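Local coordinates for putative alkaline phosphatase (Pseudomonas fluorescens, PDB 4F1V), which binds phosphate with high affinity in the periplasm by a venus-flytrap closure and probably delivers it to an ABC transporter for import, at residues 58-63 / 293-299; 87-91 / 315-319; 139-143 / 194-198; 154-159 / 271-275. All blocks are in the same frame, centred on the assembly; numbering follows the deposited sequence.

Contact 1 of 4, residues 58-63 / 293-299; sequences HWAGSD and FTNLIFS. With PI (hydrogenphosphate ion), chain B.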
# COMPACT_ATOMS: atom_id res chain seq x y z
N HIS A 58 -11.85 -12.48 -8.38
CA HIS A 58 -12.98 -11.76 -7.81
C HIS A 58 -12.62 -10.44 -7.16
O HIS A 58 -13.49 -9.56 -7.05
CB HIS A 58 -13.70 -12.69 -6.80
CG HIS A 58 -14.17 -13.95 -7.43
ND1 HIS A 58 -13.43 -15.08 -7.44
CD2 HIS A 58 -15.28 -14.18 -8.20
CE1 HIS A 58 -14.08 -15.99 -8.14
NE2 HIS A 58 -15.16 -15.47 -8.68
N TRP A 59 -11.37 -10.28 -6.69
CA TRP A 59 -10.98 -9.05 -5.98
C TRP A 59 -9.44 -8.98 -6.02
O TRP A 59 -8.75 -9.96 -6.26
CB TRP A 59 -11.50 -9.00 -4.57
CG TRP A 59 -10.94 -9.91 -3.55
CD1 TRP A 59 -11.23 -11.24 -3.37
CD2 TRP A 59 -9.98 -9.60 -2.52
NE1 TRP A 59 -10.53 -11.75 -2.29
CE2 TRP A 59 -9.76 -10.75 -1.75
CE3 TRP A 59 -9.28 -8.41 -2.19
CZ2 TRP A 59 -8.89 -10.77 -0.63
CZ3 TRP A 59 -8.42 -8.40 -1.09
CH2 TRP A 59 -8.24 -9.58 -0.31
N ALA A 60 -8.93 -7.77 -5.71
CA ALA A 60 -7.48 -7.57 -5.57
C ALA A 60 -7.17 -6.65 -4.38
O ALA A 60 -7.92 -5.75 -4.05
CB ALA A 60 -6.87 -7.01 -6.80
N GLY A 61 -6.01 -6.90 -3.78
CA GLY A 61 -5.36 -5.92 -2.91
C GLY A 61 -4.37 -5.09 -3.72
O GLY A 61 -3.62 -5.64 -4.51
N SER A 62 -4.33 -3.77 -3.50
CA SER A 62 -3.39 -2.92 -4.19
C SER A 62 -3.04 -1.70 -3.34
O SER A 62 -3.95 -1.07 -2.80
CB SER A 62 -3.98 -2.43 -5.52
OG SER A 62 -2.99 -1.71 -6.22
N ASP A 63 -1.77 -1.35 -3.25
CA ASP A 63 -1.34 -0.07 -2.71
C ASP A 63 -0.96 0.92 -3.83
O ASP A 63 -0.43 2.01 -3.54
CB ASP A 63 -0.27 -0.14 -1.55
CG ASP A 63 0.25 -1.57 -1.34
OD1 ASP A 63 -0.22 -2.28 -0.45
OD2 ASP A 63 1.14 -1.93 -2.15
N PHE A 293 -2.21 4.71 2.19
CA PHE A 293 -3.22 3.67 2.31
C PHE A 293 -2.91 2.51 1.38
O PHE A 293 -2.36 2.67 0.29
CB PHE A 293 -4.66 4.20 2.00
CG PHE A 293 -5.12 5.19 3.04
CD1 PHE A 293 -4.83 6.54 2.94
CD2 PHE A 293 -5.79 4.73 4.16
CE1 PHE A 293 -5.22 7.43 3.94
CE2 PHE A 293 -6.18 5.61 5.15
CZ PHE A 293 -5.93 6.97 5.04
N THR A 294 -3.33 1.32 1.84
CA THR A 294 -3.44 0.15 0.93
C THR A 294 -4.92 -0.18 0.80
O THR A 294 -5.69 0.04 1.74
CB THR A 294 -2.59 -1.01 1.42
OG1 THR A 294 -2.66 -2.07 0.47
CG2 THR A 294 -2.97 -1.55 2.78
N ASN A 295 -5.32 -0.69 -0.37
CA ASN A 295 -6.71 -0.65 -0.84
C ASN A 295 -7.21 -2.03 -1.28
O ASN A 295 -6.46 -2.96 -1.54
CB ASN A 295 -6.83 0.34 -2.02
CG ASN A 295 -6.07 1.61 -1.70
OD1 ASN A 295 -6.29 2.23 -0.64
ND2 ASN A 295 -5.21 2.00 -2.59
N LEU A 296 -8.56 -2.08 -1.38
CA LEU A 296 -9.29 -3.24 -1.97
C LEU A 296 -9.89 -2.81 -3.31
O LEU A 296 -10.34 -1.66 -3.47
CB LEU A 296 -10.46 -3.63 -1.08
CG LEU A 296 -10.20 -3.92 0.41
CD1 LEU A 296 -11.48 -4.30 1.14
CD2 LEU A 296 -9.14 -4.95 0.59
N ILE A 297 -9.96 -3.75 -4.25
CA ILE A 297 -10.67 -3.59 -5.50
C ILE A 297 -11.60 -4.80 -5.66
O ILE A 297 -11.15 -5.95 -5.65
CB ILE A 297 -9.70 -3.51 -6.69
CG1 ILE A 297 -8.72 -2.33 -6.52
CG2 ILE A 297 -10.48 -3.37 -8.02
CD1 ILE A 297 -7.52 -2.42 -7.48
N PHE A 298 -12.91 -4.52 -5.75
CA PHE A 298 -13.98 -5.51 -5.88
C PHE A 298 -14.90 -5.11 -7.05
O PHE A 298 -14.81 -4.01 -7.58
CB PHE A 298 -14.80 -5.61 -4.58
CG PHE A 298 -14.18 -6.47 -3.49
CD1 PHE A 298 -13.13 -6.01 -2.69
CD2 PHE A 298 -14.63 -7.77 -3.30
CE1 PHE A 298 -12.57 -6.84 -1.71
CE2 PHE A 298 -14.05 -8.59 -2.35
CZ PHE A 298 -13.05 -8.13 -1.56
N SER A 299 -15.83 -6.03 -7.39
CA SER A 299 -16.99 -5.65 -8.23
C SER A 299 -18.18 -5.31 -7.37
O SER A 299 -18.40 -5.93 -6.31
CB SER A 299 -17.31 -6.86 -9.14
OG SER A 299 -18.32 -6.47 -10.08
P PI B . 3.25 -4.30 -3.20
O1 PI B . 2.49 -3.86 -4.46
O2 PI B . 3.65 -5.77 -3.27
O3 PI B . 4.47 -3.39 -2.98
O4 PI B . 2.30 -4.15 -1.98
O HOH W 1 -2.59 3.92 -2.13

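Contact 2 of 4, residues 87-91 / 315-319; sequences QVPSV and FTKHY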
# COMPACT_ATOMS: atom_id res chain seq x y z
N GLN A 87 -13.30 0.58 -5.49
CA GLN A 87 -11.92 0.76 -4.98
C GLN A 87 -12.06 1.48 -3.63
O GLN A 87 -12.61 2.58 -3.57
CB GLN A 87 -11.12 1.59 -5.94
CG GLN A 87 -9.63 1.71 -5.51
CD GLN A 87 -8.77 2.58 -6.44
OE1 GLN A 87 -7.64 2.23 -6.81
NE2 GLN A 87 -9.30 3.75 -6.79
N VAL A 88 -11.56 0.85 -2.55
CA VAL A 88 -11.74 1.45 -1.21
C VAL A 88 -10.49 1.21 -0.39
O VAL A 88 -9.85 0.17 -0.48
CB VAL A 88 -12.93 0.88 -0.43
CG1 VAL A 88 -14.25 1.44 -0.92
CG2 VAL A 88 -12.97 -0.67 -0.46
N PRO A 89 -10.12 2.18 0.49
CA PRO A 89 -9.01 1.90 1.45
C PRO A 89 -9.35 0.72 2.32
O PRO A 89 -10.50 0.58 2.77
CB PRO A 89 -8.97 3.19 2.27
CG PRO A 89 -9.39 4.20 1.26
CD PRO A 89 -10.61 3.53 0.61
N SER A 90 -8.31 -0.06 2.62
CA SER A 90 -8.38 -1.15 3.58
C SER A 90 -7.87 -0.76 4.97
O SER A 90 -8.58 -0.85 5.94
CB SER A 90 -7.59 -2.33 3.00
OG SER A 90 -7.64 -3.41 3.93
N VAL A 91 -6.61 -0.29 5.00
CA VAL A 91 -5.93 0.13 6.22
C VAL A 91 -4.93 1.26 5.85
O VAL A 91 -4.55 1.41 4.73
CB VAL A 91 -5.17 -1.03 6.93
CG1 VAL A 91 -6.09 -2.21 7.19
CG2 VAL A 91 -3.96 -1.50 6.09
N PHE A 315 -17.24 -7.45 3.58
CA PHE A 315 -17.32 -6.04 3.85
C PHE A 315 -17.95 -5.78 5.23
O PHE A 315 -17.52 -4.85 5.94
CB PHE A 315 -18.10 -5.29 2.75
CG PHE A 315 -17.24 -4.88 1.56
CD1 PHE A 315 -17.00 -3.51 1.30
CD2 PHE A 315 -16.68 -5.80 0.68
CE1 PHE A 315 -16.25 -3.11 0.26
CE2 PHE A 315 -15.86 -5.40 -0.36
CZ PHE A 315 -15.66 -4.06 -0.58
N THR A 316 -18.96 -6.56 5.61
CA THR A 316 -19.63 -6.40 6.90
C THR A 316 -18.62 -6.58 8.04
O THR A 316 -18.72 -5.90 9.07
CB THR A 316 -20.78 -7.40 7.00
OG1 THR A 316 -21.77 -6.97 6.05
CG2 THR A 316 -21.41 -7.44 8.36
N LYS A 317 -17.69 -7.49 7.90
CA LYS A 317 -16.60 -7.67 8.88
C LYS A 317 -15.53 -6.58 8.81
O LYS A 317 -15.20 -5.94 9.83
CB LYS A 317 -16.02 -9.08 8.76
CG LYS A 317 -14.97 -9.31 9.83
CD LYS A 317 -14.57 -10.71 10.04
CE LYS A 317 -13.91 -10.99 11.39
NZ LYS A 317 -13.54 -12.43 11.46
N HIS A 318 -14.94 -6.41 7.64
CA HIS A 318 -13.78 -5.54 7.50
C HIS A 318 -14.09 -4.10 7.80
O HIS A 318 -13.20 -3.32 8.23
CB HIS A 318 -13.19 -5.71 6.09
CG HIS A 318 -11.72 -5.34 6.01
ND1 HIS A 318 -10.78 -5.98 6.76
CD2 HIS A 318 -11.11 -4.38 5.24
CE1 HIS A 318 -9.61 -5.47 6.44
NE2 HIS A 318 -9.75 -4.49 5.52
N TYR A 319 -15.35 -3.68 7.56
CA TYR A 319 -15.81 -2.33 7.84
C TYR A 319 -16.84 -2.28 8.93
O TYR A 319 -17.58 -1.31 9.06
CB TYR A 319 -16.30 -1.64 6.54
CG TYR A 319 -15.20 -1.60 5.50
CD1 TYR A 319 -15.14 -2.55 4.48
CD2 TYR A 319 -14.16 -0.68 5.56
CE1 TYR A 319 -14.09 -2.55 3.54
CE2 TYR A 319 -13.13 -0.64 4.66
CZ TYR A 319 -13.08 -1.60 3.64
OH TYR A 319 -12.06 -1.63 2.77
O HOH W 2 -10.49 -1.93 7.55
O HOH W 3 -10.94 -1.44 7.54

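Contact 3 of 4, residues 139-143 / 194-198; sequences VVYRS and VMTAL. With PI (hydrogenphosphate ion), chain B.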
# COMPACT_ATOMS: atom_id res chain seq x y z
N VAL A 139 21.58 0.38 -2.36
CA VAL A 139 20.13 0.50 -2.31
C VAL A 139 19.50 -0.76 -2.97
O VAL A 139 19.86 -1.13 -4.07
CB VAL A 139 19.72 1.77 -3.09
CG1 VAL A 139 18.19 1.82 -3.26
CG2 VAL A 139 20.22 3.00 -2.31
N VAL A 140 18.52 -1.33 -2.27
CA VAL A 140 17.70 -2.42 -2.80
C VAL A 140 16.30 -1.85 -3.10
O VAL A 140 15.77 -1.05 -2.33
CB VAL A 140 17.58 -3.59 -1.79
CG1 VAL A 140 16.82 -4.76 -2.42
CG2 VAL A 140 18.95 -4.05 -1.32
N TYR A 141 15.71 -2.21 -4.23
CA TYR A 141 14.44 -1.68 -4.69
C TYR A 141 13.63 -2.80 -5.35
O TYR A 141 14.13 -3.84 -5.70
CB TYR A 141 14.62 -0.46 -5.59
CG TYR A 141 15.22 -0.84 -6.94
CD1 TYR A 141 14.40 -1.08 -8.03
CD2 TYR A 141 16.58 -0.97 -7.09
CE1 TYR A 141 14.89 -1.44 -9.26
CE2 TYR A 141 17.11 -1.40 -8.30
CZ TYR A 141 16.29 -1.62 -9.40
OH TYR A 141 16.80 -2.01 -10.64
N ARG A 142 12.33 -2.51 -5.55
CA ARG A 142 11.42 -3.49 -6.15
C ARG A 142 11.54 -3.50 -7.66
O ARG A 142 11.36 -2.47 -8.32
CB ARG A 142 9.95 -3.19 -5.70
CG ARG A 142 9.70 -3.50 -4.24
CD ARG A 142 9.56 -4.99 -3.97
NE ARG A 142 8.35 -5.55 -4.58
CZ ARG A 142 7.14 -5.38 -4.04
NH1 ARG A 142 6.98 -4.83 -2.83
NH2 ARG A 142 6.07 -5.80 -4.73
N SER A 143 11.77 -4.68 -8.21
CA SER A 143 11.88 -4.85 -9.64
C SER A 143 10.62 -4.63 -10.44
O SER A 143 10.66 -4.24 -11.59
CB SER A 143 12.38 -6.30 -9.95
OG SER A 143 11.40 -7.27 -9.62
N VAL A 194 12.77 -8.63 -1.42
CA VAL A 194 13.63 -7.48 -1.05
C VAL A 194 14.27 -7.74 0.33
O VAL A 194 15.47 -7.46 0.49
CB VAL A 194 12.84 -6.16 -1.11
CG1 VAL A 194 13.56 -5.10 -0.28
CG2 VAL A 194 12.67 -5.71 -2.56
N MET A 195 13.49 -8.17 1.33
CA MET A 195 14.12 -8.42 2.64
C MET A 195 15.21 -9.48 2.57
O MET A 195 16.24 -9.38 3.27
CB MET A 195 13.08 -8.73 3.68
CG MET A 195 12.19 -7.57 4.05
SD MET A 195 13.05 -6.07 4.64
CE MET A 195 13.72 -6.63 6.19
N THR A 196 15.00 -10.53 1.75
CA THR A 196 16.04 -11.52 1.55
C THR A 196 17.31 -10.91 0.95
O THR A 196 18.43 -11.15 1.38
CB THR A 196 15.48 -12.69 0.67
OG1 THR A 196 14.45 -13.32 1.42
CG2 THR A 196 16.57 -13.65 0.23
N ALA A 197 17.11 -10.04 -0.07
CA ALA A 197 18.24 -9.38 -0.68
C ALA A 197 18.92 -8.41 0.30
O ALA A 197 20.16 -8.26 0.26
CB ALA A 197 17.79 -8.63 -1.96
N LEU A 198 18.17 -7.74 1.16
CA LEU A 198 18.78 -6.82 2.10
C LEU A 198 19.92 -7.51 2.90
O LEU A 198 20.94 -6.93 3.22
CB LEU A 198 17.69 -6.27 3.03
CG LEU A 198 17.99 -5.00 3.79
CD1 LEU A 198 17.96 -3.78 2.86
CD2 LEU A 198 16.94 -4.81 4.90
P PI B . 3.25 -4.30 -3.20
O1 PI B . 2.49 -3.86 -4.46
O2 PI B . 3.65 -5.77 -3.27
O3 PI B . 4.47 -3.39 -2.98
O4 PI B . 2.30 -4.15 -1.98

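Contact 4 of 4, residues 154-159 / 271-275; sequences RFLNAK and VFGPD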
# COMPACT_ATOMS: atom_id res chain seq x y z
N ARG A 154 5.63 8.76 -3.84
CA ARG A 154 4.83 9.96 -3.50
C ARG A 154 5.57 10.85 -2.53
O ARG A 154 5.56 12.09 -2.64
CB ARG A 154 3.45 9.55 -2.95
CG ARG A 154 2.52 9.00 -4.05
CD ARG A 154 1.10 8.74 -3.50
NE ARG A 154 0.23 8.06 -4.41
CZ ARG A 154 -0.25 8.56 -5.56
NH1 ARG A 154 -0.08 9.83 -5.84
NH2 ARG A 154 -0.99 7.75 -6.34
N PHE A 155 6.20 10.23 -1.51
CA PHE A 155 6.90 11.01 -0.46
C PHE A 155 8.13 11.69 -1.07
O PHE A 155 8.39 12.89 -0.89
CB PHE A 155 7.27 10.10 0.71
CG PHE A 155 7.94 10.86 1.82
CD1 PHE A 155 7.17 11.61 2.70
CD2 PHE A 155 9.31 10.86 2.04
CE1 PHE A 155 7.73 12.32 3.75
CE2 PHE A 155 9.90 11.58 3.08
CZ PHE A 155 9.10 12.30 3.93
N LEU A 156 8.95 10.92 -1.83
CA LEU A 156 10.14 11.49 -2.45
C LEU A 156 9.75 12.63 -3.41
O LEU A 156 10.42 13.68 -3.46
CB LEU A 156 10.93 10.41 -3.18
CG LEU A 156 11.41 9.23 -2.34
CD1 LEU A 156 12.14 8.25 -3.25
CD2 LEU A 156 12.29 9.66 -1.16
N ASN A 157 8.67 12.44 -4.18
CA ASN A 157 8.21 13.44 -5.12
C ASN A 157 7.86 14.75 -4.36
O ASN A 157 8.11 15.85 -4.85
CB ASN A 157 7.02 12.89 -5.91
CG ASN A 157 6.32 13.93 -6.73
OD1 ASN A 157 5.31 14.51 -6.30
ND2 ASN A 157 6.82 14.20 -7.94
N ALA A 158 7.26 14.61 -3.19
CA ALA A 158 6.80 15.75 -2.43
C ALA A 158 7.92 16.49 -1.66
O ALA A 158 7.79 17.67 -1.38
CB ALA A 158 5.75 15.33 -1.42
N LYS A 159 9.05 15.79 -1.35
CA LYS A 159 10.03 16.30 -0.41
C LYS A 159 11.40 16.54 -0.96
O LYS A 159 12.22 17.29 -0.42
CB LYS A 159 10.15 15.33 0.81
CG LYS A 159 8.87 15.26 1.65
CD LYS A 159 8.53 16.52 2.40
CE LYS A 159 7.30 16.40 3.21
NZ LYS A 159 7.11 17.61 4.06
N VAL A 271 -4.59 10.10 -1.16
CA VAL A 271 -3.18 10.08 -1.33
C VAL A 271 -2.56 11.29 -0.66
O VAL A 271 -3.15 12.36 -0.57
CB VAL A 271 -2.72 9.95 -2.78
CG1 VAL A 271 -3.27 8.68 -3.41
CG2 VAL A 271 -3.06 11.16 -3.61
N PHE A 272 -1.34 11.08 -0.15
CA PHE A 272 -0.50 12.16 0.34
C PHE A 272 0.32 12.72 -0.80
O PHE A 272 0.52 12.04 -1.86
CB PHE A 272 0.38 11.65 1.53
CG PHE A 272 -0.42 11.34 2.74
CD1 PHE A 272 -1.05 10.09 2.90
CD2 PHE A 272 -0.59 12.30 3.74
CE1 PHE A 272 -1.81 9.85 4.03
CE2 PHE A 272 -1.34 12.03 4.87
CZ PHE A 272 -1.97 10.80 5.02
N GLY A 273 0.82 13.93 -0.66
CA GLY A 273 1.52 14.59 -1.74
C GLY A 273 2.05 15.92 -1.26
O GLY A 273 2.16 16.20 -0.07
N PRO A 274 2.44 16.78 -2.22
CA PRO A 274 3.07 18.06 -1.87
C PRO A 274 2.18 18.95 -1.03
O PRO A 274 0.93 18.91 -1.14
CB PRO A 274 3.33 18.68 -3.24
CG PRO A 274 3.46 17.52 -4.19
CD PRO A 274 2.39 16.56 -3.68
N ASP A 275 2.86 19.76 -0.23
CA ASP A 275 2.23 20.77 0.55
C ASP A 275 1.38 21.74 -0.33
O ASP A 275 1.64 22.01 -1.43
CB ASP A 275 3.25 21.62 1.35
CG ASP A 275 4.00 20.88 2.42
OD1 ASP A 275 3.62 19.77 2.75
OD2 ASP A 275 5.03 21.48 2.89
O HOH W 4 1.20 12.16 -4.47
O HOH W 5 5.83 19.26 -0.07
O HOH W 6 4.53 18.41 5.05
O HOH W 7 7.02 19.74 2.37

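Contact 1 of 4, residues 58-63 / 293-299
Strands 59-62 and 293-299 run antiparallel through the mixed sheet of one lobe, where strand order 2-1-3-5-4 is that of a type II periplasmic binding protein. Ala60 pairs with Ile297 and Ser62 with Asn295, each through two backbone bonds; Ala60 N to Ile297 O measures 2.9 Å. Gly61 lies opposite Leu296. On the Trp59 face, Trp59 CB sits over the centre of the Phe298 ring, 3.4 Å from its centroid. The five-membered ring of the indole lies almost parallel to that ring, planes at 7°, but slid aside so that overlap is slight; Trp59 CZ3 then reaches Leu296 CD2 at 3.9 Å. On the other face, Ser62 CB meets Ile297 CD1 at 4.0 Å, small and branched groups fitting beneath helix 33-42. Where the pairing ends, Thr294 OG1 donates to Asp63 OD1 (2.6 Å) from the anti side of the carboxylate, its hydroxyl directed there by a chi1 of -176°. Asp63 OD2 lies 2.5 Å from O4 of the hydrogenphosphate. Oxygens this close suggest that one acid group holds a proton, while Thr294, in the second shell, is placed to steady the carboxylate as it faces the anion.

Contact 2 of 4, residues 87-91 / 315-319
His318, the last residue of helix 305-318, and Tyr319 just beyond it grip strand 85-94. Tyr319 OH donates to Pro89 O over 2.7 Å; the acceptor lies at the edge of the phenol, in its plane, whereas the hydroxyl stands 35° above the carbonyl plane. Next to it, Ser90 OG and His318 NE2 share a hydrogen bond of 2.9 Å, again met at the ring edge. A water split over two alternative sites joins Ser90 O to His318 O. The apolar part is Val88: its CG2 comes to 3.5 Å from Tyr319 OH and 4.2 Å from Phe315 CE1, a short branched side chain that can touch both aromatic residues.

A second shell fixes these groups. Ser90 OG is also bonded to Tyr15 OH, and His318 ND1 to Asn325 ND2, which ties the imidazole at both nitrogens. With chi1 at -156°, the His318 ring swings from the last helical turn toward the strand. Tyr319 is the first residue to leave helical geometry, though its N still bonds to Phe315 O. Phe315 in turn meets Phe298 edge-to-face, and helix 339-349 packs on Pro89 and Tyr319 through Trp341 and Val345. Ser90 and Val91 both face Thr294, forming a classic beta bulge in the outermost strand. The whole is a helix end laid on the edge of an alpha/beta sheet, as in the lobes of periplasmic binding proteins.

Contact 3 of 4, residues 139-143 / 194-198
Arg142 NH2, at the end of a side chain that crosses Val194 at about a right angle, serves two anionic partners. It donates to hydrogenphosphate O2 over 2.8 Å, nearly straight at 164° and with the acceptor in the guanidinium plane, and it forms a salt bridge with Glu144. Arg142 NH1 reaches O3 of the same ion at 2.9 Å through a more bent bond of 131°. Five N-H bonds on three nitrogens make an arginine well suited to a tetrahedral anion, and Ser33, Thr148, Thr9 and Ser146 bring hydroxyls to the same phosphate. The bend at chi2 lays Arg142 CD against Val194 CG2 (3.5 Å), and the further bend at chi3 turns the guanidinium toward the phosphate.

Helix 190-198 forms part of a beta-alpha-beta crossover between the parallel strands 186-188 and 204-205, and lies over strand 138-142 between them. Helix and strand segments run nearly antiparallel, with axes 8.6 Å apart at their closest. Val140 points at the helix and meets it with both branches: CG1, set anti to the backbone N (chi1 -175°), touches Val194 CG1 at 3.9 Å and Ala197 CB at 4.0 Å, while CG2 lies 4.3 Å from Leu198 CD1. The two valines pass alongside one another, pointing opposite ways. The small methyl of Ala197 lets the helix come close here, and it rests on Ala188 of the neighbouring strand as well.

Contact 4 of 4, residues 154-159 / 271-275
Arg154 stretches across Val271, its chain extended from CG to NE so that Val271 CG1 stands 3.6 Å above the centre of one guanidinium face. A guanidinium can take a methyl on its flat face while its N-H edge stays hydrogen-bonded: a water in the guanidinium plane accepts from Arg154 NH1 and donates to Phe272 O (2.7 Å), while Arg154 NH2 forms a salt bridge with Glu150 one turn earlier. Phe155 and Leu156 look elsewhere, packing on Leu114 of helix 111-119. Phe155 also meets Tyr283 edge-to-face, and Phe272 contacts the same ring. Asn157 follows at the margin, its OD1 grazing Pro274 CG at 4.1 Å, while its ND2 is bonded to Phe167 O.

Ala158 marks the closest backbone approach. Its CB lies 3.7 Å from Pro274 N, a fit that needs a small side chain, and Ala158 O is linked through a water to Asp275 N. Gly273 is stretched to phi -176° and psi -165°, where a CB would run into Pro274 CD. At Lys159, NZ stays 4.3 Å from Asp275 OD1, beyond a salt bridge; two waters span the gap, one to each carboxylate oxygen, and a sulfate, probably from the crystallisation liquor, also accepts from NZ.

Helix 147-159 thus sits between helix 111-119 and the short strand 272-273, which pairs in parallel with strand 281-282.

Overall arrangement
From the N terminus, the chain first lays down 58-63, then 87-91, and both wait more than 220 residues for their partners. Within that excursion 139-143 is met by 194-198 in contact 3, and 154-159 by 271-275 in contact 4, which joins helix 147-159 to the short strand 272-273; these two cross. Both lie wholly within the loops of contacts 1 and 2. Strand 293-299 then closes contact 1, and 315-319, at the end of helix 305-318, closes contact 2, which therefore crosses contact 1. Contacts 1 and 2 meet through neighbouring strands of the five-stranded sheet. Contact 3 belongs to the four-stranded sheet across the phosphate, which both it and contact 1 touch, while Phe272 of contact 4 packs on Phe293 of contact 1.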